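Local atomic coordinates of bile salt hydrolase/transferase (Clostridium perfringens, PDB entry 2BJF), a protein that hydrolyses the amide bond of glycine- and taurine-conjugated bile salts and can also act as a bile acid amine N-acyltransferase. Residues Phe223-Arg236 against Ile255-Arg267. Numbering follows the deposited sequence.
Sequences FTPASRFIRVAFLR and ILNNVAMVRGSTR
The guanidinium of R231 meets N258 edge-on, NE donating to OD1 of N258 (2.9 Å). NH2 of R231 donates to the backbone O of N258 (3.1 Å). Both acceptors lie near the guanidinium plane, whereas the amide of N258 is turned 76° from it; bends at chi2 and chi3 bring the arginine side-on to the two oxygens. NH1 of R231 continues to the carbonyls of P220 and D222. At the R228 guanidinium, F223 O takes a hydrogen bond from NE of R228 (2.8 Å) at the edge, the donor standing above the carbonyl plane, and P225 CA lies over one face. The F223 ring has V259 O near its plane at one edge, while its CE1 comes within 3.2 Å of A260 O. In this Ntn-hydrolase fold, helix 225-243 and helix 249-257 pack against the antiparallel sheet whose strand 3-8 directly follows the nucleophile C2, and the type I turn N257-A260 turns the chain off the second helix and back alongside the first, toward its N-terminal end. V259 rests on the aliphatic part of R228, whose NH1 and NH2 reach C2 O and N175 OD1, linking this packing to the active site. Farther along the helix, CG2 of V232 touches CG2 of I255 at 3.6 Å, and CD1 of L235 abuts the N258 side chain.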
ATOM      1  N   PHE A 223      -1.571  -1.411  12.020  1.00  9.76           N
ATOM      2  CA  PHE A 223      -2.347  -1.130  13.226  1.00  9.79           C
ATOM      3  C   PHE A 223      -2.242   0.317  13.716  1.00  9.65           C
ATOM      4  O   PHE A 223      -2.641   0.617  14.845  1.00  9.74           O
ATOM      5  CB  PHE A 223      -1.971  -2.118  14.341  1.00 10.05           C
ATOM      6  CG  PHE A 223      -2.211  -3.558  13.980  1.00 10.42           C
ATOM      7  CD1 PHE A 223      -3.464  -4.135  14.167  1.00 11.07           C
ATOM      8  CD2 PHE A 223      -1.186  -4.337  13.447  1.00 10.83           C
ATOM      9  CE1 PHE A 223      -3.695  -5.466  13.827  1.00 11.11           C
ATOM     10  CE2 PHE A 223      -1.407  -5.672  13.106  1.00 11.25           C
ATOM     11  CZ  PHE A 223      -2.663  -6.236  13.299  1.00 11.16           C
ATOM     12  N   THR A 224      -1.726   1.214  12.874  1.00  9.41           N
ATOM     13  CA  THR A 224      -1.707   2.641  13.221  1.00  9.26           C
ATOM     14  C   THR A 224      -3.136   3.180  13.295  1.00  9.22           C
ATOM     15  O   THR A 224      -4.041   2.630  12.658  1.00  9.03           O
ATOM     16  CB  THR A 224      -0.894   3.506  12.227  1.00  9.21           C
ATOM     17  OG1 THR A 224      -1.469   3.416  10.918  1.00  9.06           O
ATOM     18  CG2 THR A 224       0.571   3.090  12.201  1.00  9.40           C
ATOM     19  N   PRO A 225      -3.350   4.250  14.084  1.00  9.16           N
ATOM     20  CA  PRO A 225      -4.681   4.853  14.187  1.00  9.17           C
ATOM     21  C   PRO A 225      -5.297   5.241  12.838  1.00  9.15           C
ATOM     22  O   PRO A 225      -6.485   4.996  12.623  1.00  9.34           O
ATOM     23  CB  PRO A 225      -4.440   6.088  15.057  1.00  9.26           C
ATOM     24  CG  PRO A 225      -3.236   5.747  15.866  1.00  9.32           C
ATOM     25  CD  PRO A 225      -2.370   4.933  14.950  1.00  9.19           C
ATOM     26  N   ALA A 226      -4.502   5.827  11.943  1.00  9.17           N
ATOM     27  CA  ALA A 226      -5.006   6.241  10.629  1.00  9.15           C
ATOM     28  C   ALA A 226      -5.474   5.053   9.785  1.00  9.11           C
ATOM     29  O   ALA A 226      -6.545   5.100   9.177  1.00  9.03           O
ATOM     30  CB  ALA A 226      -3.960   7.061   9.882  1.00  9.27           C
ATOM     31  N   SER A 227      -4.680   3.986   9.765  1.00  9.02           N
ATOM     32  CA  SER A 227      -5.030   2.787   9.002  1.00  8.98           C
ATOM     33  C   SER A 227      -6.265   2.089   9.564  1.00  9.08           C
ATOM     34  O   SER A 227      -7.127   1.634   8.805  1.00  8.89           O
ATOM     35  CB  SER A 227      -3.846   1.826   8.941  1.00  9.01           C
ATOM     36  OG  SER A 227      -2.784   2.407   8.206  1.00  8.97           O
ATOM     37  N   ARG A 228      -6.353   2.021  10.891  1.00  9.05           N
ATOM     38  CA  ARG A 228      -7.515   1.427  11.549  1.00  9.03           C
ATOM     39  C   ARG A 228      -8.788   2.232  11.292  1.00  8.97           C
ATOM     40  O   ARG A 228      -9.855   1.651  11.090  1.00  9.04           O
ATOM     41  CB  ARG A 228      -7.263   1.240  13.049  1.00  9.16           C
ATOM     42  CG  ARG A 228      -6.238   0.155  13.351  1.00  9.42           C
ATOM     43  CD  ARG A 228      -6.117  -0.135  14.841  1.00  9.15           C
ATOM     44  NE  ARG A 228      -5.344   0.877  15.563  1.00  9.39           N
ATOM     45  CZ  ARG A 228      -5.870   1.883  16.257  1.00  9.71           C
ATOM     46  NH1 ARG A 228      -7.188   2.040  16.322  1.00 10.30           N
ATOM     47  NH2 ARG A 228      -5.076   2.741  16.884  1.00  9.98           N
ATOM     48  N   PHE A 229      -8.665   3.560  11.279  1.00  8.81           N
ATOM     49  CA  PHE A 229      -9.793   4.448  10.977  1.00  8.82           C
ATOM     50  C   PHE A 229     -10.364   4.140   9.593  1.00  8.85           C
ATOM     51  O   PHE A 229     -11.576   3.986   9.438  1.00  8.74           O
ATOM     52  CB  PHE A 229      -9.367   5.921  11.074  1.00  8.95           C
ATOM     53  CG  PHE A 229     -10.516   6.901  11.056  1.00  9.12           C
ATOM     54  CD1 PHE A 229     -10.947   7.506  12.233  1.00  9.88           C
ATOM     55  CD2 PHE A 229     -11.149   7.241   9.860  1.00  9.69           C
ATOM     56  CE1 PHE A 229     -12.004   8.420  12.224  1.00  9.67           C
ATOM     57  CE2 PHE A 229     -12.204   8.151   9.839  1.00  9.44           C
ATOM     58  CZ  PHE A 229     -12.632   8.744  11.023  1.00  9.69           C
ATOM     59  N   ILE A 230      -9.484   4.039   8.598  1.00  8.80           N
ATOM     60  CA  ILE A 230      -9.902   3.726   7.231  1.00  9.06           C
ATOM     61  C   ILE A 230     -10.639   2.388   7.174  1.00  9.09           C
ATOM     62  O   ILE A 230     -11.732   2.305   6.614  1.00  9.06           O
ATOM     63  CB  ILE A 230      -8.704   3.740   6.235  1.00  8.95           C
ATOM     64  CG1 ILE A 230      -8.012   5.116   6.215  1.00  9.04           C
ATOM     65  CG2 ILE A 230      -9.146   3.304   4.828  1.00  9.14           C
ATOM     66  CD1 ILE A 230      -8.912   6.303   5.857  1.00  9.88           C
ATOM     67  N   ARG A 231     -10.051   1.355   7.777  1.00  9.42           N
ATOM     68  CA  ARG A 231     -10.641   0.019   7.740  1.00  9.58           C
ATOM     69  C   ARG A 231     -12.029  -0.035   8.380  1.00  9.70           C
ATOM     70  O   ARG A 231     -12.974  -0.514   7.757  1.00  9.74           O
ATOM     71  CB  ARG A 231      -9.710  -1.028   8.364  1.00  9.61           C
ATOM     72  CG  ARG A 231      -8.452  -1.291   7.544  1.00  9.73           C
ATOM     73  CD  ARG A 231      -7.995  -2.751   7.632  1.00 10.24           C
ATOM     74  NE  ARG A 231      -7.694  -3.191   8.998  1.00 10.65           N
ATOM     75  CZ  ARG A 231      -6.569  -2.918   9.658  1.00 10.55           C
ATOM     76  NH1 ARG A 231      -5.612  -2.182   9.101  1.00 10.28           N
ATOM     77  NH2 ARG A 231      -6.402  -3.382  10.889  1.00 10.65           N
ATOM     78  N   VAL A 232     -12.155   0.480   9.602  1.00  9.80           N
ATOM     79  CA  VAL A 232     -13.439   0.443  10.309  1.00 10.04           C
ATOM     80  C   VAL A 232     -14.510   1.285   9.597  1.00  9.93           C
ATOM     81  O   VAL A 232     -15.676   0.895   9.544  1.00 10.06           O
ATOM     82  CB  VAL A 232     -13.297   0.786  11.828  1.00 10.06           C
ATOM     83  CG1 VAL A 232     -12.886   2.236  12.053  1.00 10.30           C
ATOM     84  CG2 VAL A 232     -14.572   0.455  12.587  1.00 10.97           C
ATOM     85  N   ALA A 233     -14.104   2.417   9.025  1.00 10.04           N
ATOM     86  CA  ALA A 233     -15.034   3.286   8.301  1.00 10.02           C
ATOM     87  C   ALA A 233     -15.668   2.572   7.107  1.00 10.07           C
ATOM     88  O   ALA A 233     -16.884   2.636   6.912  1.00 10.04           O
ATOM     89  CB  ALA A 233     -14.338   4.561   7.854  1.00 10.03           C
ATOM     90  N   PHE A 234     -14.844   1.882   6.322  1.00 10.28           N
ATOM     91  CA  PHE A 234     -15.328   1.195   5.128  1.00 10.36           C
ATOM     92  C   PHE A 234     -16.019  -0.141   5.416  1.00 10.51           C
ATOM     93  O   PHE A 234     -16.986  -0.486   4.741  1.00 10.40           O
ATOM     94  CB  PHE A 234     -14.212   1.050   4.087  1.00 10.39           C
ATOM     95  CG  PHE A 234     -13.918   2.324   3.344  1.00 10.46           C
ATOM     96  CD1 PHE A 234     -14.671   2.684   2.227  1.00 10.87           C
ATOM     97  CD2 PHE A 234     -12.906   3.176   3.771  1.00 10.69           C
ATOM     98  CE1 PHE A 234     -14.410   3.874   1.537  1.00 11.33           C
ATOM     99  CE2 PHE A 234     -12.634   4.368   3.091  1.00 11.01           C
ATOM    100  CZ  PHE A 234     -13.390   4.716   1.972  1.00 11.35           C
ATOM    101  N   LEU A 235     -15.538  -0.879   6.418  1.00 10.80           N
ATOM    102  CA  LEU A 235     -16.206  -2.116   6.840  1.00 11.07           C
ATOM    103  C   LEU A 235     -17.617  -1.832   7.351  1.00 11.00           C
ATOM    104  O   LEU A 235     -18.552  -2.581   7.062  1.00 11.08           O
ATOM    105  CB  LEU A 235     -15.401  -2.853   7.917  1.00 11.25           C
ATOM    106  CG  LEU A 235     -14.056  -3.483   7.544  1.00 12.14           C
ATOM    107  CD1 LEU A 235     -13.455  -4.115   8.777  1.00 13.11           C
ATOM    108  CD2 LEU A 235     -14.181  -4.509   6.432  1.00 13.45           C
ATOM    109  N   ARG A 236     -17.757  -0.746   8.110  1.00 11.08           N
ATOM    110  CA  ARG A 236     -19.056  -0.301   8.609  1.00 11.19           C
ATOM    111  C   ARG A 236     -19.970   0.107   7.455  1.00 11.20           C
ATOM    112  O   ARG A 236     -21.120  -0.329   7.383  1.00 11.20           O
ATOM    113  CB  ARG A 236     -18.879   0.865   9.587  1.00 11.16           C
ATOM    114  CG  ARG A 236     -20.173   1.419  10.159  1.00 11.65           C
ATOM    115  CD  ARG A 236     -19.924   2.710  10.918  1.00 11.76           C
ATOM    116  NE  ARG A 236     -21.146   3.205  11.546  1.00 11.98           N
ATOM    117  CZ  ARG A 236     -21.998   4.055  10.980  1.00 12.97           C
ATOM    118  NH1 ARG A 236     -21.768   4.529   9.761  1.00 13.00           N
ATOM    119  NH2 ARG A 236     -23.084   4.436  11.638  1.00 13.49           N
ATOM    120  N   ILE A 255     -16.707  -6.392  13.040  1.00 10.09           N
ATOM    121  CA  ILE A 255     -16.093  -5.162  12.538  1.00 10.09           C
ATOM    122  C   ILE A 255     -14.849  -4.800  13.357  1.00 10.03           C
ATOM    123  O   ILE A 255     -13.770  -4.589  12.798  1.00 10.15           O
ATOM    124  CB  ILE A 255     -17.099  -3.977  12.509  1.00 10.02           C
ATOM    125  CG1 ILE A 255     -18.209  -4.242  11.485  1.00 10.22           C
ATOM    126  CG2 ILE A 255     -16.385  -2.671  12.175  1.00  9.88           C
ATOM    127  CD1 ILE A 255     -19.393  -3.280  11.571  1.00 10.29           C
ATOM    128  N   LEU A 256     -14.996  -4.753  14.679  1.00 10.16           N
ATOM    129  CA  LEU A 256     -13.885  -4.366  15.550  1.00 10.27           C
ATOM    130  C   LEU A 256     -12.743  -5.384  15.606  1.00 10.33           C
ATOM    131  O   LEU A 256     -11.590  -5.006  15.817  1.00 10.29           O
ATOM    132  CB  LEU A 256     -14.379  -4.009  16.956  1.00 10.38           C
ATOM    133  CG  LEU A 256     -15.130  -2.677  17.100  1.00 10.39           C
ATOM    134  CD1 LEU A 256     -15.462  -2.417  18.554  1.00 10.60           C
ATOM    135  CD2 LEU A 256     -14.337  -1.505  16.532  1.00 11.05           C
ATOM    136  N   ASN A 257     -13.059  -6.666  15.407  1.00 10.42           N
ATOM    137  CA  ASN A 257     -12.033  -7.716  15.343  1.00 10.58           C
ATOM    138  C   ASN A 257     -10.987  -7.430  14.262  1.00 10.55           C
ATOM    139  O   ASN A 257      -9.809  -7.754  14.424  1.00 10.56           O
ATOM    140  CB  ASN A 257     -12.657  -9.096  15.086  1.00 10.78           C
ATOM    141  CG  ASN A 257     -13.318  -9.708  16.324  1.00 11.44           C
ATOM    142  OD1 ASN A 257     -13.919 -10.780  16.235  1.00 13.40           O
ATOM    143  ND2 ASN A 257     -13.216  -9.040  17.470  1.00 11.50           N
ATOM    144  N   ASN A 258     -11.426  -6.819  13.163  1.00 10.50           N
ATOM    145  CA  ASN A 258     -10.549  -6.528  12.035  1.00 10.66           C
ATOM    146  C   ASN A 258      -9.444  -5.527  12.369  1.00 10.49           C
ATOM    147  O   ASN A 258      -8.375  -5.546  11.754  1.00 10.50           O
ATOM    148  CB  ASN A 258     -11.366  -6.033  10.841  1.00 10.79           C
ATOM    149  CG  ASN A 258     -10.509  -5.772   9.619  1.00 11.35           C
ATOM    150  OD1 ASN A 258     -10.133  -4.630   9.348  1.00 12.64           O
ATOM    151  ND2 ASN A 258     -10.177  -6.829   8.889  1.00 11.80           N
ATOM    152  N   VAL A 259      -9.708  -4.658  13.343  1.00 10.50           N
ATOM    153  CA  VAL A 259      -8.738  -3.642  13.757  1.00 10.34           C
ATOM    154  C   VAL A 259      -8.152  -3.914  15.148  1.00 10.37           C
ATOM    155  O   VAL A 259      -7.478  -3.060  15.727  1.00 10.25           O
ATOM    156  CB  VAL A 259      -9.327  -2.204  13.671  1.00 10.30           C
ATOM    157  CG1 VAL A 259      -9.524  -1.791  12.214  1.00 10.40           C
ATOM    158  CG2 VAL A 259     -10.636  -2.086  14.455  1.00 10.58           C
ATOM    159  N   ALA A 260      -8.400  -5.116  15.664  1.00 10.32           N
ATOM    160  CA  ALA A 260      -7.878  -5.526  16.964  1.00 10.30           C
ATOM    161  C   ALA A 260      -6.386  -5.844  16.897  1.00 10.41           C
ATOM    162  O   ALA A 260      -5.912  -6.449  15.932  1.00 10.38           O
ATOM    163  CB  ALA A 260      -8.660  -6.724  17.497  1.00 10.25           C
ATOM    164  N   MET A 261      -5.649  -5.423  17.922  1.00 10.44           N
ATOM    165  CA  MET A 261      -4.218  -5.709  18.015  1.00 10.66           C
ATOM    166  C   MET A 261      -3.973  -7.113  18.560  1.00 10.47           C
ATOM    167  O   MET A 261      -4.696  -7.581  19.445  1.00 10.63           O
ATOM    168  CB  MET A 261      -3.507  -4.672  18.885  1.00 10.64           C
ATOM    169  CG  MET A 261      -3.487  -3.278  18.285  1.00 10.76           C
ATOM    170  SD  MET A 261      -2.747  -2.072  19.394  1.00 11.61           S
ATOM    171  CE  MET A 261      -3.103  -0.559  18.510  1.00 11.49           C
ATOM    172  N   VAL A 262      -2.944  -7.763  18.021  1.00 10.32           N
ATOM    173  CA  VAL A 262      -2.618  -9.160  18.320  1.00 10.36           C
ATOM    174  C   VAL A 262      -1.252  -9.234  19.006  1.00 10.27           C
ATOM    175  O   VAL A 262      -0.303  -8.572  18.578  1.00 10.19           O
ATOM    176  CB  VAL A 262      -2.599 -10.015  17.021  1.00 10.30           C
ATOM    177  CG1 VAL A 262      -2.352 -11.486  17.330  1.00 10.48           C
ATOM    178  CG2 VAL A 262      -3.903  -9.853  16.242  1.00 10.73           C
ATOM    179  N   ARG A 263      -1.160 -10.039  20.067  1.00 10.35           N
ATOM    180  CA  ARG A 263       0.068 -10.156  20.862  1.00 10.58           C
ATOM    181  C   ARG A 263       1.315 -10.408  20.018  1.00 10.52           C
ATOM    182  O   ARG A 263       1.342 -11.324  19.192  1.00 10.61           O
ATOM    183  CB  ARG A 263      -0.069 -11.253  21.926  1.00 10.53           C
ATOM    184  CG  ARG A 263       0.956 -11.152  23.051  1.00 11.00           C
ATOM    185  CD  ARG A 263       0.864 -12.322  24.029  1.00 11.08           C
ATOM    186  NE  ARG A 263      -0.422 -12.382  24.721  1.00 11.92           N
ATOM    187  CZ  ARG A 263      -0.721 -11.722  25.837  1.00 12.54           C
ATOM    188  NH1 ARG A 263       0.171 -10.926  26.417  1.00 13.00           N
ATOM    189  NH2 ARG A 263      -1.926 -11.859  26.375  1.00 13.28           N
ATOM    190  N   GLY A 264       2.335  -9.579  20.231  1.00 10.52           N
ATOM    191  CA  GLY A 264       3.639  -9.766  19.601  1.00 10.51           C
ATOM    192  C   GLY A 264       3.983  -8.836  18.450  1.00 10.59           C
ATOM    193  O   GLY A 264       5.159  -8.544  18.224  1.00 10.52           O
ATOM    194  N   SER A 265       2.970  -8.372  17.720  1.00 10.56           N
ATOM    195  CA  SER A 265       3.191  -7.632  16.468  1.00 10.63           C
ATOM    196  C   SER A 265       3.114  -6.110  16.568  1.00 10.90           C
ATOM    197  O   SER A 265       3.555  -5.406  15.656  1.00 10.93           O
ATOM    198  CB  SER A 265       2.260  -8.142  15.360  1.00 10.55           C
ATOM    199  OG  SER A 265       0.931  -8.285  15.826  1.00  9.85           O
ATOM    200  N   THR A 266       2.545  -5.608  17.662  1.00 11.13           N
ATOM    201  CA  THR A 266       2.541  -4.172  17.944  1.00 11.53           C
ATOM    202  C   THR A 266       3.329  -3.920  19.229  1.00 11.86           C
ATOM    203  O   THR A 266       2.762  -3.841  20.323  1.00 12.00           O
ATOM    204  CB  THR A 266       1.100  -3.600  18.030  1.00 11.48           C
ATOM    205  OG1 THR A 266       0.378  -3.945  16.843  1.00 11.55           O
ATOM    206  CG2 THR A 266       1.119  -2.077  18.172  1.00 11.77           C
ATOM    207  N   ARG A 267       4.646  -3.812  19.078  1.00 12.28           N
ATOM    208  CA  ARG A 267       5.556  -3.666  20.212  1.00 12.78           C
ATOM    209  C   ARG A 267       5.887  -2.204  20.480  1.00 13.03           C
ATOM    210  O   ARG A 267       6.311  -1.479  19.578  1.00 13.19           O
ATOM    211  CB  ARG A 267       6.847  -4.459  19.969  1.00 12.85           C
ATOM    212  CG  ARG A 267       6.642  -5.950  19.701  1.00 13.30           C
ATOM    213  CD  ARG A 267       6.406  -6.742  20.982  1.00 14.33           C
ATOM    214  NE  ARG A 267       7.650  -6.970  21.716  1.00 15.35           N
ATOM    215  CZ  ARG A 267       7.739  -7.633  22.867  1.00 15.84           C
ATOM    216  NH1 ARG A 267       6.654  -8.142  23.437  1.00 15.85           N
ATOM    217  NH2 ARG A 267       8.920  -7.786  23.451  1.00 16.27           N
TER